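Local coordinates for conserved protein with 2 CBS domains (Pyrobaculum aerophilum, PDB 2RIH) that binds AMP through a pair of CBS domains, a Bateman module, and probably serves as a sensor of adenine nucleotides in a hyperthermophilic archaeon, at residues A22-V27 against R57-A62; H90-K95 against R120-E125. All blocks are in the same frame, centred on the assembly; numbering follows the deposited sequence. Where two conformers were deposited one is given.

Contact 1: A22-V27 against R57-A62; sequences ATIREV and RDILRA. With SO4 (sulfate ion), chain F.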
loop_
_atom_site.group_PDB
_atom_site.type_symbol
_atom_site.label_atom_id
_atom_site.label_comp_id
_atom_site.label_asym_id
_atom_site.label_seq_id
_atom_site.Cartn_x
_atom_site.Cartn_y
_atom_site.Cartn_z
ATOM N N ALA A 22 -16.520 -15.050 1.162
ATOM C CA ALA A 22 -15.123 -15.403 0.904
ATOM C C ALA A 22 -14.303 -15.572 2.188
ATOM O O ALA A 22 -14.543 -14.905 3.202
ATOM C CB ALA A 22 -14.466 -14.345 -0.000
ATOM N N THR A 23 -13.323 -16.467 2.137
ATOM C CA THR A 23 -12.405 -16.628 3.250
ATOM C C THR A 23 -11.280 -15.620 3.097
ATOM O O THR A 23 -11.106 -15.030 2.034
ATOM C CB THR A 23 -11.812 -18.043 3.323
ATOM O OG1 THR A 23 -10.935 -18.265 2.207
ATOM C CG2 THR A 23 -12.927 -19.093 3.359
ATOM N N ILE A 24 -10.510 -15.449 4.161
ATOM C CA ILE A 24 -9.373 -14.538 4.153
ATOM C C ILE A 24 -8.324 -14.940 3.113
ATOM O O ILE A 24 -7.791 -14.084 2.410
ATOM C CB ILE A 24 -8.702 -14.447 5.551
ATOM C CG1 ILE A 24 -9.675 -13.831 6.571
ATOM C CG2 ILE A 24 -7.391 -13.641 5.453
ATOM C CD1 ILE A 24 -9.195 -13.920 7.980
ATOM N N ARG A 25 -8.020 -16.230 3.030
ATOM C CA ARG A 25 -7.020 -16.712 2.078
ATOM C C ARG A 25 -7.510 -16.640 0.632
ATOM O O ARG A 25 -6.701 -16.474 -0.281
ATOM C CB ARG A 25 -6.579 -18.150 2.400
ATOM C CG ARG A 25 -5.204 -18.485 1.810
ATOM C CD ARG A 25 -4.721 -19.873 2.161
ATOM N NE ARG A 25 -4.821 -20.177 3.587
ATOM C CZ ARG A 25 -3.886 -19.948 4.512
ATOM N NH1 ARG A 25 -2.730 -19.380 4.204
ATOM N NH2 ARG A 25 -4.115 -20.294 5.771
ATOM N N GLU A 26 -8.819 -16.791 0.421
ATOM C CA GLU A 26 -9.394 -16.629 -0.916
ATOM C C GLU A 26 -9.157 -15.210 -1.420
ATOM O O GLU A 26 -8.749 -15.020 -2.570
ATOM C CB GLU A 26 -10.887 -16.972 -0.937
ATOM C CG GLU A 26 -11.152 -18.471 -0.938
ATOM C CD GLU A 26 -12.595 -18.828 -0.635
ATOM O OE1 GLU A 26 -13.396 -17.923 -0.332
ATOM O OE2 GLU A 26 -12.929 -20.028 -0.696
ATOM N N VAL A 27 -9.397 -14.227 -0.549
ATOM C CA VAL A 27 -9.133 -12.823 -0.867
ATOM C C VAL A 27 -7.652 -12.604 -1.171
ATOM O O VAL A 27 -7.305 -11.989 -2.176
ATOM C CB VAL A 27 -9.561 -11.878 0.281
ATOM C CG1 VAL A 27 -9.052 -10.432 0.023
ATOM C CG2 VAL A 27 -11.075 -11.924 0.465
ATOM N N ARG A 57 -3.543 -4.711 3.857
ATOM C CA ARG A 57 -3.351 -4.206 5.205
ATOM C C ARG A 57 -4.203 -4.931 6.246
ATOM O O ARG A 57 -3.753 -5.160 7.372
ATOM C CB ARG A 57 -3.630 -2.711 5.264
ATOM C CG ARG A 57 -3.346 -2.160 6.643
ATOM C CD ARG A 57 -2.765 -0.776 6.601
ATOM N NE ARG A 57 -1.496 -0.754 5.879
ATOM C CZ ARG A 57 -0.719 0.318 5.791
ATOM N NH1 ARG A 57 -1.059 1.445 6.403
ATOM N NH2 ARG A 57 0.399 0.254 5.093
ATOM N N ASP A 58 -5.434 -5.272 5.878
ATOM C CA ASP A 58 -6.313 -6.035 6.762
ATOM C C ASP A 58 -5.793 -7.463 6.922
ATOM O O ASP A 58 -5.837 -8.039 8.010
ATOM C CB ASP A 58 -7.745 -6.047 6.219
ATOM C CG ASP A 58 -8.358 -4.653 6.151
ATOM O OD1 ASP A 58 -8.353 -3.923 7.176
ATOM O OD2 ASP A 58 -8.852 -4.291 5.069
ATOM N N ILE A 59 -5.304 -8.030 5.826
ATOM C CA ILE A 59 -4.694 -9.356 5.848
ATOM C C ILE A 59 -3.422 -9.348 6.712
ATOM O O ILE A 59 -3.157 -10.302 7.455
ATOM C CB ILE A 59 -4.423 -9.841 4.405
ATOM C CG1 ILE A 59 -5.767 -10.143 3.718
ATOM C CG2 ILE A 59 -3.481 -11.067 4.401
ATOM C CD1 ILE A 59 -5.729 -10.177 2.202
ATOM N N LEU A 60 -2.648 -8.266 6.616
ATOM C CA LEU A 60 -1.452 -8.087 7.428
ATOM C C LEU A 60 -1.805 -8.188 8.919
ATOM O O LEU A 60 -1.150 -8.906 9.677
ATOM C CB LEU A 60 -0.821 -6.716 7.126
ATOM C CG LEU A 60 0.520 -6.350 7.760
ATOM C CD1 LEU A 60 1.649 -7.008 6.994
ATOM C CD2 LEU A 60 0.720 -4.824 7.765
ATOM N N ARG A 61 -2.839 -7.449 9.321
ATOM C CA ARG A 61 -3.309 -7.457 10.708
ATOM C C ARG A 61 -3.776 -8.851 11.134
ATOM O O ARG A 61 -3.540 -9.273 12.272
ATOM C CB ARG A 61 -4.438 -6.435 10.896
ATOM C CG ARG A 61 -5.075 -6.458 12.286
ATOM C CD ARG A 61 -6.177 -5.411 12.442
ATOM N NE ARG A 61 -7.103 -5.408 11.312
ATOM C CZ ARG A 61 -8.046 -6.321 11.089
ATOM N NH1 ARG A 61 -8.821 -6.202 10.016
ATOM N NH2 ARG A 61 -8.221 -7.352 11.916
ATOM N N ALA A 62 -4.432 -9.560 10.215
ATOM C CA ALA A 62 -4.901 -10.927 10.441
ATOM C C ALA A 62 -3.745 -11.864 10.775
ATOM O O ALA A 62 -3.835 -12.665 11.701
ATOM C CB ALA A 62 -5.649 -11.437 9.202
HETATM S S SO4 F . 2.273 3.498 3.993
HETATM O O1 SO4 F . 3.541 2.842 4.288
HETATM O O2 SO4 F . 2.388 4.925 4.237
HETATM O O3 SO4 F . 1.929 3.298 2.602
HETATM O O4 SO4 F . 1.243 2.946 4.846
#

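Contact 2: H90-K95 against R120-E125; sequences HVAAEK and RDLCFE. With SO4 (sulfate ion), chain D.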
loop_
_atom_site.group_PDB
_atom_site.type_symbol
_atom_site.label_atom_id
_atom_site.label_comp_id
_atom_site.label_asym_id
_atom_site.label_seq_id
_atom_site.Cartn_x
_atom_site.Cartn_y
_atom_site.Cartn_z
ATOM N N HIS A 90 -9.428 14.623 -7.722
ATOM C CA HIS A 90 -9.135 15.290 -6.449
ATOM C C HIS A 90 -10.088 14.844 -5.338
ATOM O O HIS A 90 -9.717 14.855 -4.159
ATOM C CB HIS A 90 -9.115 16.829 -6.588
ATOM C CG HIS A 90 -10.470 17.468 -6.671
ATOM N ND1 HIS A 90 -11.261 17.684 -5.564
ATOM C CD2 HIS A 90 -11.153 17.981 -7.724
ATOM C CE1 HIS A 90 -12.383 18.277 -5.933
ATOM N NE2 HIS A 90 -12.341 18.474 -7.239
ATOM N N VAL A 91 -11.304 14.446 -5.721
ATOM C CA VAL A 91 -12.270 13.889 -4.778
ATOM C C VAL A 91 -11.774 12.552 -4.205
ATOM O O VAL A 91 -11.980 12.279 -3.022
ATOM C CB VAL A 91 -13.665 13.699 -5.421
ATOM C CG1 VAL A 91 -14.584 12.913 -4.495
ATOM C CG2 VAL A 91 -14.281 15.047 -5.758
ATOM N N ALA A 92 -11.125 11.732 -5.036
ATOM C CA ALA A 92 -10.577 10.444 -4.584
ATOM C C ALA A 92 -9.386 10.651 -3.656
ATOM O O ALA A 92 -9.320 10.045 -2.583
ATOM C CB ALA A 92 -10.176 9.579 -5.766
ATOM N N ALA A 93 -8.456 11.508 -4.079
ATOM C CA ALA A 93 -7.285 11.856 -3.283
ATOM C C ALA A 93 -7.685 12.355 -1.899
ATOM O O ALA A 93 -7.132 11.916 -0.898
ATOM C CB ALA A 93 -6.448 12.918 -3.994
ATOM N N GLU A 94 -8.651 13.272 -1.856
ATOM C CA GLU A 94 -9.148 13.807 -0.591
ATOM C C GLU A 94 -9.753 12.712 0.297
ATOM O O GLU A 94 -9.447 12.641 1.492
ATOM C CB GLU A 94 -10.160 14.931 -0.847
ATOM C CG GLU A 94 -10.420 15.828 0.355
ATOM C CD GLU A 94 -9.154 16.482 0.904
ATOM O OE1 GLU A 94 -8.203 16.749 0.124
ATOM O OE2 GLU A 94 -9.113 16.731 2.128
ATOM N N LYS A 95 -10.583 11.847 -0.278
ATOM C CA LYS A 95 -11.138 10.719 0.483
ATOM C C LYS A 95 -10.036 9.800 1.019
ATOM O O LYS A 95 -10.117 9.332 2.152
ATOM C CB LYS A 95 -12.161 9.908 -0.333
ATOM C CG LYS A 95 -13.544 10.553 -0.407
ATOM C CD LYS A 95 -14.659 9.558 -0.109
ATOM C CE LYS A 95 -16.032 10.234 -0.043
ATOM N NZ LYS A 95 -17.021 9.445 0.777
ATOM N N ARG A 120 -1.344 4.774 -6.134
ATOM C CA ARG A 120 -0.422 4.630 -7.283
ATOM C C ARG A 120 -0.932 5.301 -8.543
ATOM O O ARG A 120 -0.145 5.856 -9.320
ATOM C CB ARG A 120 -0.255 3.167 -7.656
ATOM C CG ARG A 120 0.832 2.423 -6.984
ATOM C CD ARG A 120 0.638 0.941 -7.291
ATOM N NE ARG A 120 1.910 0.275 -7.420
ATOM C CZ ARG A 120 2.383 -0.680 -6.638
ATOM N NH1 ARG A 120 1.697 -1.186 -5.620
ATOM N NH2 ARG A 120 3.579 -1.142 -6.920
ATOM N N ASP A 121 -2.240 5.195 -8.770
ATOM C CA ASP A 121 -2.874 5.738 -9.975
ATOM C C ASP A 121 -2.888 7.264 -9.995
ATOM O O ASP A 121 -2.870 7.886 -11.067
ATOM C CB ASP A 121 -4.312 5.226 -10.094
ATOM C CG ASP A 121 -4.393 3.712 -10.200
ATOM O OD1 ASP A 121 -3.735 3.136 -11.101
ATOM O OD2 ASP A 121 -5.143 3.095 -9.398
ATOM N N LEU A 122 -2.920 7.865 -8.809
ATOM C CA LEU A 122 -3.071 9.306 -8.676
ATOM C C LEU A 122 -1.761 10.063 -8.527
ATOM O O LEU A 122 -1.680 11.244 -8.873
ATOM C CB LEU A 122 -3.915 9.615 -7.437
ATOM C CG LEU A 122 -5.359 9.139 -7.405
ATOM C CD1 LEU A 122 -5.969 9.448 -6.055
ATOM C CD2 LEU A 122 -6.154 9.782 -8.530
ATOM N N CYS A 123 -0.743 9.398 -7.994
ATOM C CA CYS A 123 0.394 10.117 -7.434
ATOM C C CYS A 123 1.691 10.081 -8.232
ATOM O O CYS A 123 2.687 10.655 -7.795
ATOM C CB CYS A 123 0.624 9.616 -6.014
ATOM S SG CYS A 123 -0.814 9.900 -4.991
ATOM N N PHE A 124 1.676 9.440 -9.400
ATOM C CA PHE A 124 2.878 9.354 -10.239
ATOM C C PHE A 124 2.926 10.379 -11.391
ATOM O O PHE A 124 3.928 11.084 -11.558
ATOM C CB PHE A 124 3.042 7.932 -10.788
ATOM C CG PHE A 124 3.445 6.896 -9.751
ATOM C CD1 PHE A 124 4.082 7.249 -8.561
ATOM C CD2 PHE A 124 3.238 5.547 -10.008
ATOM C CE1 PHE A 124 4.458 6.277 -7.633
ATOM C CE2 PHE A 124 3.625 4.565 -9.091
ATOM C CZ PHE A 124 4.230 4.937 -7.898
ATOM N N GLU A 125 1.859 10.473 -12.181
ATOM C CA GLU A 125 1.881 11.340 -13.363
ATOM C C GLU A 125 1.723 12.827 -13.024
ATOM O O GLU A 125 0.817 13.214 -12.292
ATOM C CB GLU A 125 0.803 10.925 -14.357
ATOM C CG GLU A 125 0.926 11.643 -15.679
ATOM C CD GLU A 125 -0.174 11.300 -16.655
ATOM O OE1 GLU A 125 -0.918 10.328 -16.417
ATOM O OE2 GLU A 125 -0.288 12.026 -17.657
HETATM S S SO4 D . -2.075 -1.215 -5.631
HETATM O O1 SO4 D . -1.667 -0.017 -4.919
HETATM O O2 SO4 D . -2.445 -0.863 -6.996
HETATM O O3 SO4 D . -0.974 -2.151 -5.695
HETATM O O4 SO4 D . -3.199 -1.832 -4.959
#

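Contact 1: A22-V27 against R57-A62
In the first CBS domain, the two helices that pack on one side of its three-stranded sheet meet here, with Ile24 and Val27 on helix 24-34 facing Ile59 and Ala62 on helix 56-64. All four side chains are buried and the joint is wholly apolar. Ile24 reaches across with two branches: CG2 lies 4.2 Å from Ile59 CG1, while CD1 extends to Ala62 CB at 4.5 Å. Ile59 holds CG1 anti to its carbonyl carbon (chi1 -70°), which carries CD1 across to Val27 CG1 at 4.0 Å, the two side chains meeting at a slant. Val54 of strand 50-55 lies against both Val27 and Ile59. Thr23 and Glu26 start the first helix with a capping box: Glu26 N donates to Thr23 OG1, and Thr23 N returns a bond to Glu26 OE1, met from above the carboxylate plane. Arg57, Asp58 and Arg61 bind AMP in another structure of this protein; here a sulfate ion, presumably picked up on crystallisation, lies at the edge of the Arg57 guanidinium, with Ser118 and His103 of the second subunit also bonded to it. Sulfate O4 takes a bond of 2.8 Å from Arg57 NH2 and a weak one of 3.2 Å from Arg57 NH1.

Contact 2: H90-K95 against R120-E125
A small, buried apolar contact, Leu122 against Ala92 and Ala93, joins the short helix 119-123, which follows strand 113-118, to helix 89-99, and a single side chain from the short helix makes it. Leu122 directs CD1 at the surface formed by the two alanines. That methyl, Leu122 CD1, lies 4.2 Å from Ala92 CB and 4.1 Å from Ala93 CB, and it comes closer still to the backbone, 3.8 Å from Ala93 N. Two neighbouring alanines keep this surface low, so the leucine methyl can settle against the main chain itself. With CG anti to the carbonyl carbon (chi1 -64°) and an extended second torsion of 175°, the leucine stretches its CD1 branch across to the facing helix. Val89 and Met96 of helix 89-99 also touch Leu122, and Leu117 of strand 113-118 touches both Leu122 and Ala92. As in the first domain, the CBS fold sets both helices of this second domain against the same face of the sheet. The short helix is weakly bonded and carries Arg120 and Asp121, which bind AMP in another structure of this protein, as well as Cys123, which is disulfide-bonded to Cys123 of the second subunit. Arg120, whose chain bends at its third torsion, lies beside a second sulfate, which is also held by Ser118, His103 and Gly37 of this chain and by Arg57 of the second subunit. Arg120 NH1 gives a weak bond to sulfate O3, 2.8 Å long but bent to 120° at the hydrogen, while Arg120 CD rests 3.4 Å from sulfate O1.

From the N terminus, contact 1 closes first: the chain leaves helix 24-34, runs through strands 38-43 and 50-55, and returns on helix 56-64. After the linker and strand 82-84, contact 2 closes a similar loop, from helix 89-99 through strands 103-107 and 113-118 to helix 119-123. The two loops follow in series, neither nested nor crossed, one in each CBS domain. The centres of contact 1 and contact 2 are about 25 Å apart, on opposite sides of the chain's centre, and the two contacts do not touch. Both reach the second subunit, and each sulfate is bonded by residues of both chains, joining the two subunits.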